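PDB 6ESL: bacterial leucyl aminopeptidase from Legionella pneumophila, which probably removes leucine and other N-terminal residues from peptides as a secreted zinc-dependent aminopeptidase, contributing to nutrient acquisition during infection of amoebas. Local coordinates for residues M210-D214 with G215-G219; Y253-E256 with E257-L260. One frame throughout, in Å; residues are numbered along the deposited sequence.

Contact 1 of 2, residues M210-D214 with G215-G219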
# COMPACT_ATOMS: atom_id res chain seq x y z
N MET B 210 -10.22 -24.79 -4.07
CA MET B 210 -10.59 -25.83 -5.02
C MET B 210 -12.13 -25.91 -5.12
O MET B 210 -12.68 -26.63 -6.02
CB MET B 210 -10.02 -27.19 -4.53
CG MET B 210 -10.71 -27.79 -3.31
SD MET B 210 -10.08 -29.46 -3.00
CE MET B 210 -8.52 -29.20 -2.24
N ASP B 211 -12.83 -25.31 -4.17
CA ASP B 211 -14.24 -25.52 -3.99
C ASP B 211 -15.17 -24.55 -4.71
O ASP B 211 -14.73 -23.53 -5.23
CB ASP B 211 -14.62 -25.58 -2.48
CG ASP B 211 -14.46 -24.22 -1.79
OD1 ASP B 211 -13.42 -23.60 -2.01
OD2 ASP B 211 -15.38 -23.84 -1.03
N THR B 212 -16.45 -24.91 -4.68
CA THR B 212 -17.57 -24.14 -5.18
C THR B 212 -18.73 -24.25 -4.25
O THR B 212 -18.69 -24.94 -3.19
CB THR B 212 -18.05 -24.71 -6.55
OG1 THR B 212 -18.69 -26.03 -6.34
CG2 THR B 212 -16.92 -24.78 -7.54
N LEU B 213 -19.80 -23.57 -4.61
CA LEU B 213 -21.08 -23.76 -3.92
C LEU B 213 -21.68 -25.15 -4.31
O LEU B 213 -21.17 -25.86 -5.20
CB LEU B 213 -22.06 -22.63 -4.26
CG LEU B 213 -21.78 -21.18 -3.97
CD1 LEU B 213 -23.02 -20.38 -3.99
CD2 LEU B 213 -21.09 -21.19 -2.66
N ASP B 214 -22.78 -25.48 -3.65
CA ASP B 214 -23.63 -26.57 -4.05
C ASP B 214 -24.47 -26.30 -5.29
O ASP B 214 -24.47 -25.21 -5.85
CB ASP B 214 -24.57 -27.00 -2.92
CG ASP B 214 -23.84 -27.41 -1.67
OD1 ASP B 214 -23.01 -28.34 -1.75
OD2 ASP B 214 -24.09 -26.75 -0.62
N GLY B 215 -25.17 -27.36 -5.76
CA GLY B 215 -25.85 -27.26 -7.07
C GLY B 215 -24.87 -27.47 -8.20
O GLY B 215 -23.74 -27.91 -8.04
N ARG B 216 -25.33 -27.12 -9.40
CA ARG B 216 -24.48 -27.23 -10.56
C ARG B 216 -23.59 -26.00 -10.64
O ARG B 216 -24.03 -24.93 -11.06
CB ARG B 216 -25.30 -27.23 -11.84
CG ARG B 216 -24.48 -27.35 -13.11
CD ARG B 216 -23.69 -28.65 -13.13
NE ARG B 216 -22.87 -28.77 -14.34
CZ ARG B 216 -21.62 -28.35 -14.44
NH1 ARG B 216 -21.03 -27.77 -13.41
NH2 ARG B 216 -20.95 -28.50 -15.58
N MET B 217 -22.34 -26.17 -10.23
CA MET B 217 -21.37 -25.04 -10.22
C MET B 217 -20.09 -25.44 -10.89
O MET B 217 -19.20 -26.02 -10.31
CB MET B 217 -21.12 -24.69 -8.75
CG MET B 217 -22.34 -24.22 -8.04
SD MET B 217 -22.79 -22.55 -8.50
CE MET B 217 -24.45 -22.40 -7.81
N PRO B 218 -20.00 -25.18 -12.20
CA PRO B 218 -18.71 -25.39 -12.88
C PRO B 218 -17.53 -24.61 -12.28
O PRO B 218 -16.38 -25.02 -12.39
CB PRO B 218 -18.96 -24.90 -14.32
CG PRO B 218 -20.39 -24.61 -14.39
CD PRO B 218 -21.00 -24.51 -13.02
N GLY B 219 -17.81 -23.49 -11.66
CA GLY B 219 -16.77 -22.73 -10.98
C GLY B 219 -15.56 -22.43 -11.78
O GLY B 219 -14.45 -22.59 -11.32
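CG of Met-217 lies beside its own backbone N (chi1 -62°), against Leu-213 and Asp-214, and the chain then bends at chi2 (-75°). CG thereby comes up against two carbonyl oxygens, Asp-214 O at 3.2 Å and Leu-213 O at 3.5 Å. The last bond runs on extended, and Met-217 CE ends 3.4 Å from Asp-214 O, leaving the thioether alongside that oxygen. Leu-213 adds an apolar touch, its CB 4.1 Å from Met-217 CG.

Thr-212 crosses over the base of Met-217, its OG1 3.7 Å from Met-217 CB. With OG1 held between its N and carbonyl carbon (chi1 69°), the hydroxyl donates to Leu-213 O over 2.7 Å, approaching only slightly off the carbonyl plane, and accepts the amide of Arg-146. Thr-212 CG2 lies 3.8 Å from Met-217 O and 4.0 Å from Gly-219 CA, just before helix 220-239. The guanidinium of Arg-146 bonds to Pro-218 O and Gly-219 O, while Asp-214 OD1 accepts a hydrogen bond from Ser-147 OG and forms a salt bridge with Lys-150.

This strand-to-helix loop of the M28 fold is thus closed by packing rather than by direct hydrogen bonds between its limbs. The carbons flanking a sulfur are slightly polarised, so their position against carbonyl oxygens is probably mildly favourable, while Thr-212 supplies Leu-213 O with a conventional donor.

Contact 2 of 2, residues Y253-E256 with E257-L260. With ZN (zinc ion), chain E.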
# COMPACT_ATOMS: atom_id res chain seq x y z
N TYR B 253 -6.92 -24.87 -1.14
CA TYR B 253 -7.68 -24.91 0.06
C TYR B 253 -9.07 -25.47 -0.18
O TYR B 253 -9.66 -25.18 -1.17
CB TYR B 253 -7.85 -23.45 0.62
CG TYR B 253 -6.58 -22.73 0.78
CD1 TYR B 253 -5.70 -23.05 1.87
CD2 TYR B 253 -6.23 -21.70 -0.07
CE1 TYR B 253 -4.54 -22.31 2.07
CE2 TYR B 253 -5.01 -21.03 0.06
CZ TYR B 253 -4.20 -21.33 1.13
OH TYR B 253 -3.03 -20.64 1.27
N ALA B 254 -9.57 -26.23 0.79
CA ALA B 254 -10.94 -26.67 0.85
C ALA B 254 -11.83 -25.55 1.41
O ALA B 254 -11.35 -24.69 2.18
CB ALA B 254 -11.02 -27.85 1.82
N ALA B 255 -13.12 -25.59 1.03
CA ALA B 255 -14.13 -24.92 1.78
C ALA B 255 -13.91 -23.40 1.95
O ALA B 255 -14.29 -22.80 2.97
CB ALA B 255 -14.32 -25.61 3.18
N GLU B 256 -13.32 -22.75 0.96
CA GLU B 256 -13.20 -21.32 0.93
C GLU B 256 -14.57 -20.64 0.94
O GLU B 256 -14.74 -19.63 1.66
CB GLU B 256 -12.33 -20.84 -0.17
CG GLU B 256 -11.96 -19.35 -0.11
CD GLU B 256 -13.03 -18.41 -0.69
OE1 GLU B 256 -14.01 -18.93 -1.31
OE2 GLU B 256 -13.00 -17.18 -0.32
N GLU B 257 -15.56 -21.26 0.23
CA GLU B 257 -16.87 -20.63 0.06
C GLU B 257 -17.69 -20.76 1.33
O GLU B 257 -18.76 -20.21 1.43
CB GLU B 257 -17.62 -21.30 -1.06
CG GLU B 257 -16.97 -21.15 -2.45
CD GLU B 257 -17.06 -19.74 -3.01
OE1 GLU B 257 -17.58 -18.85 -2.34
OE2 GLU B 257 -16.58 -19.62 -4.13
N ARG B 258 -17.18 -21.52 2.32
CA ARG B 258 -17.87 -21.68 3.65
C ARG B 258 -17.34 -20.69 4.66
O ARG B 258 -17.70 -20.75 5.84
CB ARG B 258 -17.73 -23.10 4.18
CG ARG B 258 -18.13 -24.16 3.07
CD ARG B 258 -19.63 -24.11 2.78
NE ARG B 258 -20.40 -24.31 3.97
CZ ARG B 258 -21.74 -24.37 4.01
NH1 ARG B 258 -22.49 -24.35 2.89
NH2 ARG B 258 -22.35 -24.64 5.15
N GLY B 259 -16.54 -19.76 4.21
CA GLY B 259 -15.94 -18.74 5.07
C GLY B 259 -14.44 -18.87 5.43
O GLY B 259 -13.98 -18.45 6.53
N LEU B 260 -13.68 -19.44 4.50
CA LEU B 260 -12.20 -19.51 4.57
C LEU B 260 -11.83 -20.76 5.46
O LEU B 260 -10.78 -20.77 6.09
CB LEU B 260 -11.53 -18.24 5.04
CG LEU B 260 -11.98 -16.90 4.43
CD1 LEU B 260 -10.99 -15.79 4.82
CD2 LEU B 260 -11.95 -17.01 2.94
ZN ZN E . -15.57 -17.27 -4.03
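Glu-256 O accepts two amides from the residues that follow it, Gly-259 N at 3.1 Å and Leu-260 N at 3.0 Å. Both reach it from the same face of its carbonyl plane, the glycine N-H from well above and the leucine N-H at a shallower tilt. One residue earlier, Ala-255 O takes Arg-258 N at 3.2 Å. The amide of Glu-257 has its acceptor in Asp-211 OD2, and that of Ala-255 in Gln-188 OE1. The carbonyls of Ala-255 and Glu-256 are therefore met by the turn's own amides, while the amides of Ala-255 and Glu-257 are met by side chains from elsewhere in the fold.

The result is a pair of overlapping type I beta turns, carrying the chain from strand 248-253 to helix 261-272. In M28 peptidases this turn bears adjacent glutamates, the second of which binds metal. Here Glu-257 OE2 ligates zinc at 2.6 Å, a long bond, and Asp-222 completes the protein ligands to this ion while also serving the second zinc site. Glu-256 stretches toward the same ions: CG stands anti to the backbone N (chi1 -169°) and the chain then bends at chi2, leaving OE1 3.5 Å from the zinc. Glu-256 OE1 also comes to 3.7 Å from Glu-257 OE1, two like-charged carboxylates brought close beside the metal. In related aminopeptidases the corresponding glutamate is the general base, and the position of Glu-256 is consistent with such a role.

Leu-260 runs alongside Glu-256, its methyl CD2 against the carboxylate at 3.4 Å from Glu-256 OE2. Arg-258 lays CG near Ala-255 CB, at 4.1 Å, before its guanidinium leaves the turn: NE bonds to Tyr-186 OH, and NH2 makes a salt bridge to Glu-22 of the second subunit.

How the contacts relate
From the N terminus, strand 203-209 leads straight into contact 1, which closes the loop before helix 220-239. The chain returns through strand 248-253, and contact 2 then closes the turn before helix 261-272. The two are therefore in series, neither nested nor crossed. Because these strands are parallel neighbours in the mixed sheet, both loops emerge at the same end, their centres about 12 Å apart. Sheet-like pairing runs one residue past strand 203-209, where Met-210 N meets Tyr-253 O at 3.0 Å, a probable hydrogen bond. Farther along, Leu-213 CD2 packs on Glu-257 CB at 3.8 Å, linking contact 1 to the zinc-binding turn. Both contacts also touch the second subunit.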